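Local coordinates for protein carbonic anhydrase (Unidentified, PDB 3R1W) that probably catalyses the reversible hydration of carbon dioxide to bicarbonate, as a trimeric left-handed beta-helix enzyme of the gamma carbonic anhydrase kind, at residues 54-59 with 73-78; 13-18 with 33-38. One frame throughout, in Å; residues are numbered along the deposited sequence.

Overall arrangement
Both contacts sit on one parallel sheet of the beta-helix, in which the strands run 12-13, 33-35, 51-54, 72-74 in order. Interaction 2 joins the first two rungs and the corner beyond them; interaction 1 joins the corner after strand 51-54 to strand 72-74. Their centres are about 11 Å apart, and G54 couples them directly: its N lies 2.8 Å from I35 O and its O 2.9 Å from D37 N, both probable hydrogen bonds. D55 CB also packs 3.4 Å from Y15 CE2. Both contacts touch the second subunit. In interaction 1, the H74 ring meets that of H103 of its own chain and that of H98 of the second subunit, consistent with the interfacial three-histidine site of gamma carbonic anhydrases.

Interaction 1 of 2, residues 54-59 with 73-78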
ATOM      1  N   GLY B  54       7.408   1.886  15.635  1.00  6.69           N
ATOM      2  CA  GLY B  54       7.778   2.868  16.644  1.00  4.59           C
ATOM      3  C   GLY B  54       9.226   2.726  17.061  1.00  7.42           C
ATOM      4  O   GLY B  54       9.523   2.489  18.226  1.00  8.79           O
ATOM      5  N   ASP B  55      10.132   2.875  16.107  1.00  6.68           N
ATOM      6  CA  ASP B  55      11.547   2.683  16.406  1.00  7.81           C
ATOM      7  C   ASP B  55      12.230   3.976  16.859  1.00 12.11           C
ATOM      8  O   ASP B  55      12.876   4.003  17.904  1.00 14.56           O
ATOM      9  CB  ASP B  55      12.301   1.994  15.252  1.00  7.23           C
ATOM     10  CG  ASP B  55      12.005   2.590  13.879  1.00  9.80           C
ATOM     11  OD1 ASP B  55      11.355   3.662  13.774  1.00  9.91           O
ATOM     12  OD2 ASP B  55      12.451   1.959  12.891  1.00  7.25           O
ATOM     13  N   MET B  56      12.058   5.046  16.093  1.00  7.91           N
ATOM     14  CA  MET B  56      12.750   6.302  16.386  1.00  6.94           C
ATOM     15  C   MET B  56      11.936   7.299  17.212  1.00 10.21           C
ATOM     16  O   MET B  56      12.423   8.372  17.541  1.00 11.72           O
ATOM     17  CB  MET B  56      13.236   6.951  15.088  1.00 10.01           C
ATOM     18  CG  MET B  56      14.220   6.075  14.326  1.00  9.98           C
ATOM     19  SD  MET B  56      14.740   6.849  12.787  1.00 12.56           S
ATOM     20  CE  MET B  56      13.233   6.759  11.820  1.00 13.51           C
ATOM     21  N   HIS B  57      10.702   6.944  17.547  1.00 10.53           N
ATOM     22  CA  HIS B  57       9.848   7.830  18.338  1.00  9.32           C
ATOM     23  C   HIS B  57       8.666   7.024  18.848  1.00  9.53           C
ATOM     24  O   HIS B  57       8.507   5.865  18.464  1.00 12.22           O
ATOM     25  CB  HIS B  57       9.366   9.010  17.495  1.00  7.15           C
ATOM     26  CG  HIS B  57       9.347  10.309  18.238  1.00 12.31           C
ATOM     27  ND1 HIS B  57       8.879  10.422  19.531  1.00 12.66           N
ATOM     28  CD2 HIS B  57       9.765  11.547  17.882  1.00 12.28           C
ATOM     29  CE1 HIS B  57       8.998  11.675  19.934  1.00 11.02           C
ATOM     30  NE2 HIS B  57       9.532  12.378  18.950  1.00 12.28           N
ATOM     31  N   HIS B  58       7.842   7.623  19.706  1.00  9.16           N
ATOM     32  CA  HIS B  58       6.726   6.880  20.287  1.00 13.42           C
ATOM     33  C   HIS B  58       5.433   6.947  19.460  1.00  8.44           C
ATOM     34  O   HIS B  58       5.170   7.927  18.760  1.00  8.73           O
ATOM     35  CB  HIS B  58       6.479   7.268  21.760  1.00 13.51           C
ATOM     36  CG  HIS B  58       6.099   8.704  21.973  1.00 17.06           C
ATOM     37  ND1 HIS B  58       7.016   9.674  22.322  1.00 15.02           N
ATOM     38  CD2 HIS B  58       4.895   9.324  21.934  1.00 16.64           C
ATOM     39  CE1 HIS B  58       6.400  10.834  22.457  1.00 14.82           C
ATOM     40  NE2 HIS B  58       5.107  10.648  22.242  1.00 14.61           N
ATOM     41  N   ILE B  59       4.658   5.872  19.535  1.00  6.96           N
ATOM     42  CA  ILE B  59       3.342   5.785  18.906  1.00  3.81           C
ATOM     43  C   ILE B  59       2.343   5.357  19.986  1.00  7.45           C
ATOM     44  O   ILE B  59       2.543   4.349  20.658  1.00  8.96           O
ATOM     45  CB  ILE B  59       3.341   4.734  17.772  1.00  6.59           C
ATOM     46  CG1 ILE B  59       4.398   5.088  16.719  1.00  5.77           C
ATOM     47  CG2 ILE B  59       1.953   4.648  17.123  1.00  9.72           C
ATOM     48  CD1 ILE B  59       4.524   4.061  15.597  1.00  4.42           C
ATOM     49  N   LEU B  73       1.948   3.119   9.736  1.00  5.20           N
ATOM     50  CA  LEU B  73       2.019   4.173  10.746  1.00  2.98           C
ATOM     51  C   LEU B  73       3.471   4.338  11.161  1.00  7.72           C
ATOM     52  O   LEU B  73       4.111   3.376  11.575  1.00  7.40           O
ATOM     53  CB  LEU B  73       1.203   3.812  11.981  1.00  5.89           C
ATOM     54  CG  LEU B  73      -0.245   3.322  11.885  1.00 14.94           C
ATOM     55  CD1 LEU B  73      -1.004   3.571  13.200  1.00  7.60           C
ATOM     56  CD2 LEU B  73      -1.001   3.860  10.689  1.00 11.52           C
ATOM     57  N   HIS B  74       3.991   5.552  11.060  1.00  6.16           N
ATOM     58  CA  HIS B  74       5.383   5.775  11.408  1.00  5.04           C
ATOM     59  C   HIS B  74       5.570   7.188  11.958  1.00  7.90           C
ATOM     60  O   HIS B  74       4.609   7.930  12.163  1.00  8.34           O
ATOM     61  CB  HIS B  74       6.297   5.488  10.201  1.00  7.45           C
ATOM     62  CG  HIS B  74       7.748   5.355  10.559  1.00  7.13           C
ATOM     63  ND1 HIS B  74       8.748   6.036   9.898  1.00 11.23           N
ATOM     64  CD2 HIS B  74       8.363   4.629  11.526  1.00  7.34           C
ATOM     65  CE1 HIS B  74       9.917   5.737  10.439  1.00  8.25           C
ATOM     66  NE2 HIS B  74       9.711   4.885  11.429  1.00  7.73           N
ATOM     67  N   ILE B  75       6.815   7.538  12.220  1.00  5.77           N
ATOM     68  CA  ILE B  75       7.127   8.745  12.955  1.00  5.52           C
ATOM     69  C   ILE B  75       8.387   9.392  12.399  1.00 11.37           C
ATOM     70  O   ILE B  75       9.013   8.861  11.477  1.00 10.61           O
ATOM     71  CB  ILE B  75       7.303   8.434  14.452  1.00  9.16           C
ATOM     72  CG1 ILE B  75       8.078   7.118  14.657  1.00  9.20           C
ATOM     73  CG2 ILE B  75       5.937   8.302  15.114  1.00  8.39           C
ATOM     74  CD1 ILE B  75       9.545   7.122  14.148  1.00  8.34           C
ATOM     75  N   THR B  76       8.763  10.539  12.955  1.00  8.92           N
ATOM     76  CA  THR B  76       9.969  11.226  12.498  1.00 11.42           C
ATOM     77  C   THR B  76      10.959  11.410  13.650  1.00 14.23           C
ATOM     78  O   THR B  76      10.601  11.919  14.709  1.00 11.73           O
ATOM     79  CB  THR B  76       9.628  12.602  11.904  1.00 11.75           C
ATOM     80  OG1 THR B  76       8.857  12.428  10.711  1.00 15.63           O
ATOM     81  CG2 THR B  76      10.906  13.385  11.572  1.00 12.00           C
ATOM     82  N   HIS B  77      12.209  11.004  13.444  1.00 11.30           N
ATOM     83  CA  HIS B  77      13.190  11.133  14.510  1.00 14.14           C
ATOM     84  C   HIS B  77      13.561  12.595  14.760  1.00 14.06           C
ATOM     85  O   HIS B  77      13.493  13.439  13.862  1.00 12.66           O
ATOM     86  CB  HIS B  77      14.434  10.274  14.232  1.00 17.48           C
ATOM     87  CG  HIS B  77      15.357  10.842  13.198  1.00 15.86           C
ATOM     88  ND1 HIS B  77      16.576  11.401  13.520  1.00 21.64           N
ATOM     89  CD2 HIS B  77      15.258  10.910  11.850  1.00 15.13           C
ATOM     90  CE1 HIS B  77      17.181  11.805  12.418  1.00 17.33           C
ATOM     91  NE2 HIS B  77      16.405  11.516  11.388  1.00 21.74           N
ATOM     92  N   ALA B  78      13.946  12.892  15.992  1.00 13.22           N
ATOM     93  CA  ALA B  78      14.386  14.233  16.341  1.00 13.71           C
ATOM     94  C   ALA B  78      15.761  14.509  15.733  1.00 17.33           C
ATOM     95  O   ALA B  78      16.676  13.686  15.840  1.00 14.51           O
ATOM     96  CB  ALA B  78      14.431  14.388  17.845  1.00 13.25           C
TER
HETATM   97  O   HOH W   1      13.498  10.875  18.105  1.00 21.26           O
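The imidazole of H74 has D55 at its edge and the tip of I75 on one face. D55 OD1 lies in the ring plane and accepts a hydrogen bond from NE2 at 3.1 Å, 159° at the hydrogen, on the syn side of the carboxylate oxygen; carboxylate and ring planes stand 70° apart. I75 CD1 sits above the ring, offset toward the rim, while M56 CE comes to the edge 3.7 Å from H74 CE1. At the H57 ring, T76 O approaches the edge, 3.3 Å from CD2, and ND1 accepts the backbone N-H of H58 in the ring plane. M56 SD stands obliquely off the H77 ring.

D55 suits its place because a carboxylate can take several donors. OD1 also accepts M56 N, on the anti side, well out of the carboxylate plane, and OD2 forms a salt bridge with R53. CG of D55 lies between its own N and carbonyl carbon (chi1 47°), which brings OD1 within range of both donors. The corner at 55-57 of the beta-helix packs on the chain leaving strand 72-74, with H74 NE2 to D55 OD1 the hydrogen bond between them. H74 also meets the ring of H103 and that of H98 of the second subunit, consistent with the zinc-type histidine site of gamma carbonic anhydrases, which lies between subunits, with D55 probably orienting H74.

Beside this polar edge, I75 supplies a branched apolar wedge. Its CG1 lies 3.6 Å from H57 CB, CD1 reaches M56 CB at 3.8 Å, and CG2 meets I59 CG1 at 3.9 Å. M56 CB rests 3.6 Å from H77 CB, and the bend at chi3 of this long, flexible side chain carries CE to the edge of the H74 ring. A water joins the two backbones, donating to M56 O and accepting from A78 N.

Interaction 2 of 2, residues 13-18 with 33-38; sequences RTYQGI and VIIGDV
The edge of a parallel beta-helix sheet is formed where R13, on the short strand 12-13, pairs with I35 on strand 33-35. R13 N donates to I34 O at 2.8 Å, and G36 N donates to R13 O at 3.0 Å with a nearly straight N-H...O angle of 172°. R13 and I35 project to the same face of the sheet and lie side by side, with R13 CD 4.1 Å from I35 CG1.

The arginine suits this spot because its long aliphatic part can pack against the sheet while its guanidinium reaches the subunit interface. Extended from CG to NE, it carries the guanidinium over V33, whose CG1 lies against one face, above its centre and 3.8 Å from CZ. The charged end is then occupied there: NH1 forms a salt bridge with D29 of the second subunit, whose Y187 makes a cation-pi contact with the same group, and NE donates to T10 O.

Past R13 the chain folds into a type I' turn from Y15 to I18, closed by bonds in both directions between the backbones of Y15 and I18. The backbone sets Y15 CB over the corner, 3.8 Å from I35 CG2 and 3.7 Å from G36 CA, and CG anti to N (chi1 177°) sends the ring away, toward H182 of the second subunit. G36 has no side chain to meet Y15 CB, and its positive phi (79°) is a backbone shape that glycine adopts readily. At the far end of the turn, branched I18 places CG2 3.8 Å from D37 CA, where D37 centres an inverse gamma turn. Stacked rungs of this kind, joined in parallel and turning at corners, are typical of the left-handed beta-helix of hexapeptide-repeat proteins.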
ATOM      1  N   ARG B  13       6.946  -7.042  18.017  1.00  7.74           N
ATOM      2  CA  ARG B  13       8.398  -7.153  18.140  1.00  3.26           C
ATOM      3  C   ARG B  13       9.002  -6.158  19.115  1.00  7.33           C
ATOM      4  O   ARG B  13       8.719  -4.958  19.064  1.00  9.51           O
ATOM      5  CB  ARG B  13       9.044  -6.924  16.771  1.00  2.69           C
ATOM      6  CG  ARG B  13       8.595  -7.882  15.688  1.00  7.29           C
ATOM      7  CD  ARG B  13       9.416  -7.598  14.433  1.00 10.01           C
ATOM      8  NE  ARG B  13       8.901  -8.199  13.200  1.00  8.39           N
ATOM      9  CZ  ARG B  13       9.429  -7.940  12.005  1.00  6.38           C
ATOM     10  NH1 ARG B  13      10.455  -7.102  11.923  1.00  7.30           N
ATOM     11  NH2 ARG B  13       8.943  -8.496  10.898  1.00  6.17           N
ATOM     12  N   THR B  14       9.845  -6.684  20.001  1.00  8.13           N
ATOM     13  CA  THR B  14      10.650  -5.875  20.896  1.00  9.83           C
ATOM     14  C   THR B  14      11.762  -5.222  20.085  1.00  8.70           C
ATOM     15  O   THR B  14      12.302  -5.830  19.158  1.00 11.24           O
ATOM     16  CB  THR B  14      11.253  -6.762  21.989  1.00 11.53           C
ATOM     17  OG1 THR B  14      10.190  -7.298  22.785  1.00 14.95           O
ATOM     18  CG2 THR B  14      12.206  -5.973  22.872  1.00 12.04           C
ATOM     19  N   TYR B  15      12.093  -3.986  20.435  1.00  7.74           N
ATOM     20  CA  TYR B  15      13.110  -3.213  19.728  1.00  7.01           C
ATOM     21  C   TYR B  15      13.889  -2.381  20.740  1.00  9.77           C
ATOM     22  O   TYR B  15      13.305  -1.568  21.470  1.00 11.61           O
ATOM     23  CB  TYR B  15      12.447  -2.285  18.706  1.00 10.67           C
ATOM     24  CG  TYR B  15      13.416  -1.397  17.963  1.00  8.39           C
ATOM     25  CD1 TYR B  15      14.184  -1.902  16.920  1.00 10.09           C
ATOM     26  CD2 TYR B  15      13.566  -0.056  18.304  1.00  8.20           C
ATOM     27  CE1 TYR B  15      15.080  -1.093  16.231  1.00  9.92           C
ATOM     28  CE2 TYR B  15      14.462   0.762  17.617  1.00  9.12           C
ATOM     29  CZ  TYR B  15      15.212   0.235  16.585  1.00 10.68           C
ATOM     30  OH  TYR B  15      16.093   1.039  15.901  1.00 11.09           O
ATOM     31  N   GLN B  16      15.204  -2.583  20.774  1.00 14.47           N
ATOM     32  CA  GLN B  16      16.074  -1.853  21.691  1.00 14.92           C
ATOM     33  C   GLN B  16      15.521  -1.850  23.105  1.00 12.29           C
ATOM     34  O   GLN B  16      15.459  -0.805  23.761  1.00 15.18           O
ATOM     35  CB  GLN B  16      16.300  -0.429  21.197  1.00 10.49           C
ATOM     36  CG  GLN B  16      16.978  -0.377  19.845  1.00 15.66           C
ATOM     37  CD  GLN B  16      17.970   0.763  19.749  1.00 33.40           C
ATOM     38  OE1 GLN B  16      17.590   1.934  19.717  1.00 47.75           O
ATOM     39  NE2 GLN B  16      19.253   0.426  19.711  1.00 33.92           N
ATOM     40  N   GLY B  17      15.109  -3.026  23.559  1.00  9.22           N
ATOM     41  CA  GLY B  17      14.629  -3.201  24.922  1.00 12.40           C
ATOM     42  C   GLY B  17      13.192  -2.769  25.180  1.00 19.13           C
ATOM     43  O   GLY B  17      12.695  -2.911  26.295  1.00 21.49           O
ATOM     44  N   ILE B  18      12.522  -2.240  24.160  1.00 14.44           N
ATOM     45  CA  ILE B  18      11.142  -1.787  24.327  1.00 15.19           C
ATOM     46  C   ILE B  18      10.170  -2.706  23.606  1.00 13.88           C
ATOM     47  O   ILE B  18      10.310  -2.942  22.409  1.00 10.99           O
ATOM     48  CB  ILE B  18      10.937  -0.373  23.776  1.00 18.81           C
ATOM     49  CG1 ILE B  18      12.009   0.575  24.315  1.00 23.29           C
ATOM     50  CG2 ILE B  18       9.528   0.116  24.110  1.00 20.36           C
ATOM     51  CD1 ILE B  18      12.156   1.837  23.506  1.00 28.75           C
ATOM     52  N   VAL B  33       2.882  -6.100  11.347  1.00  4.55           N
ATOM     53  CA  VAL B  33       4.202  -5.918  11.952  1.00  4.19           C
ATOM     54  C   VAL B  33       4.204  -4.708  12.873  1.00  5.52           C
ATOM     55  O   VAL B  33       4.074  -3.574  12.420  1.00  8.30           O
ATOM     56  CB  VAL B  33       5.306  -5.753  10.882  1.00  4.28           C
ATOM     57  CG1 VAL B  33       6.630  -5.352  11.530  1.00  9.85           C
ATOM     58  CG2 VAL B  33       5.467  -7.044  10.090  1.00  5.59           C
ATOM     59  N   ILE B  34       4.347  -4.954  14.172  1.00  6.26           N
ATOM     60  CA  ILE B  34       4.380  -3.870  15.149  1.00  4.20           C
ATOM     61  C   ILE B  34       5.729  -3.884  15.843  1.00  8.20           C
ATOM     62  O   ILE B  34       6.152  -4.916  16.368  1.00 11.05           O
ATOM     63  CB  ILE B  34       3.262  -4.023  16.196  1.00  6.50           C
ATOM     64  CG1 ILE B  34       1.894  -4.078  15.504  1.00  8.60           C
ATOM     65  CG2 ILE B  34       3.293  -2.859  17.179  1.00 10.62           C
ATOM     66  CD1 ILE B  34       0.703  -4.221  16.480  1.00 11.48           C
ATOM     67  N   ILE B  35       6.405  -2.741  15.836  1.00  4.71           N
ATOM     68  CA  ILE B  35       7.785  -2.674  16.317  1.00  7.27           C
ATOM     69  C   ILE B  35       7.978  -1.625  17.404  1.00  9.26           C
ATOM     70  O   ILE B  35       7.682  -0.450  17.203  1.00  6.21           O
ATOM     71  CB  ILE B  35       8.772  -2.369  15.167  1.00  4.65           C
ATOM     72  CG1 ILE B  35       8.844  -3.555  14.195  1.00  6.35           C
ATOM     73  CG2 ILE B  35      10.181  -2.046  15.720  1.00  2.80           C
ATOM     74  CD1 ILE B  35       9.510  -3.220  12.851  1.00  9.64           C
ATOM     75  N   GLY B  36       8.483  -2.059  18.557  1.00  6.01           N
ATOM     76  CA  GLY B  36       9.046  -1.123  19.518  1.00  5.52           C
ATOM     77  C   GLY B  36       8.086  -0.347  20.393  1.00  9.96           C
ATOM     78  O   GLY B  36       7.253  -0.930  21.090  1.00  9.82           O
ATOM     79  N   ASP B  37       8.215   0.978  20.342  1.00 10.01           N
ATOM     80  CA  ASP B  37       7.608   1.881  21.310  1.00  8.69           C
ATOM     81  C   ASP B  37       6.182   2.223  20.882  1.00  8.99           C
ATOM     82  O   ASP B  37       5.894   3.358  20.491  1.00  9.78           O
ATOM     83  CB  ASP B  37       8.454   3.152  21.419  1.00 14.26           C
ATOM     84  CG  ASP B  37       8.108   3.994  22.639  1.00 19.60           C
ATOM     85  OD1 ASP B  37       7.177   3.631  23.393  1.00 15.45           O
ATOM     86  OD2 ASP B  37       8.780   5.030  22.836  1.00 17.60           O
ATOM     87  N   VAL B  38       5.309   1.219  20.936  1.00  8.08           N
ATOM     88  CA  VAL B  38       3.931   1.350  20.479  1.00  8.46           C
ATOM     89  C   VAL B  38       3.004   0.897  21.595  1.00  8.31           C
ATOM     90  O   VAL B  38       3.218  -0.155  22.193  1.00  8.88           O
ATOM     91  CB  VAL B  38       3.649   0.439  19.254  1.00  7.33           C
ATOM     92  CG1 VAL B  38       2.156   0.505  18.862  1.00  7.05           C
ATOM     93  CG2 VAL B  38       4.544   0.807  18.075  1.00  8.21           C
TER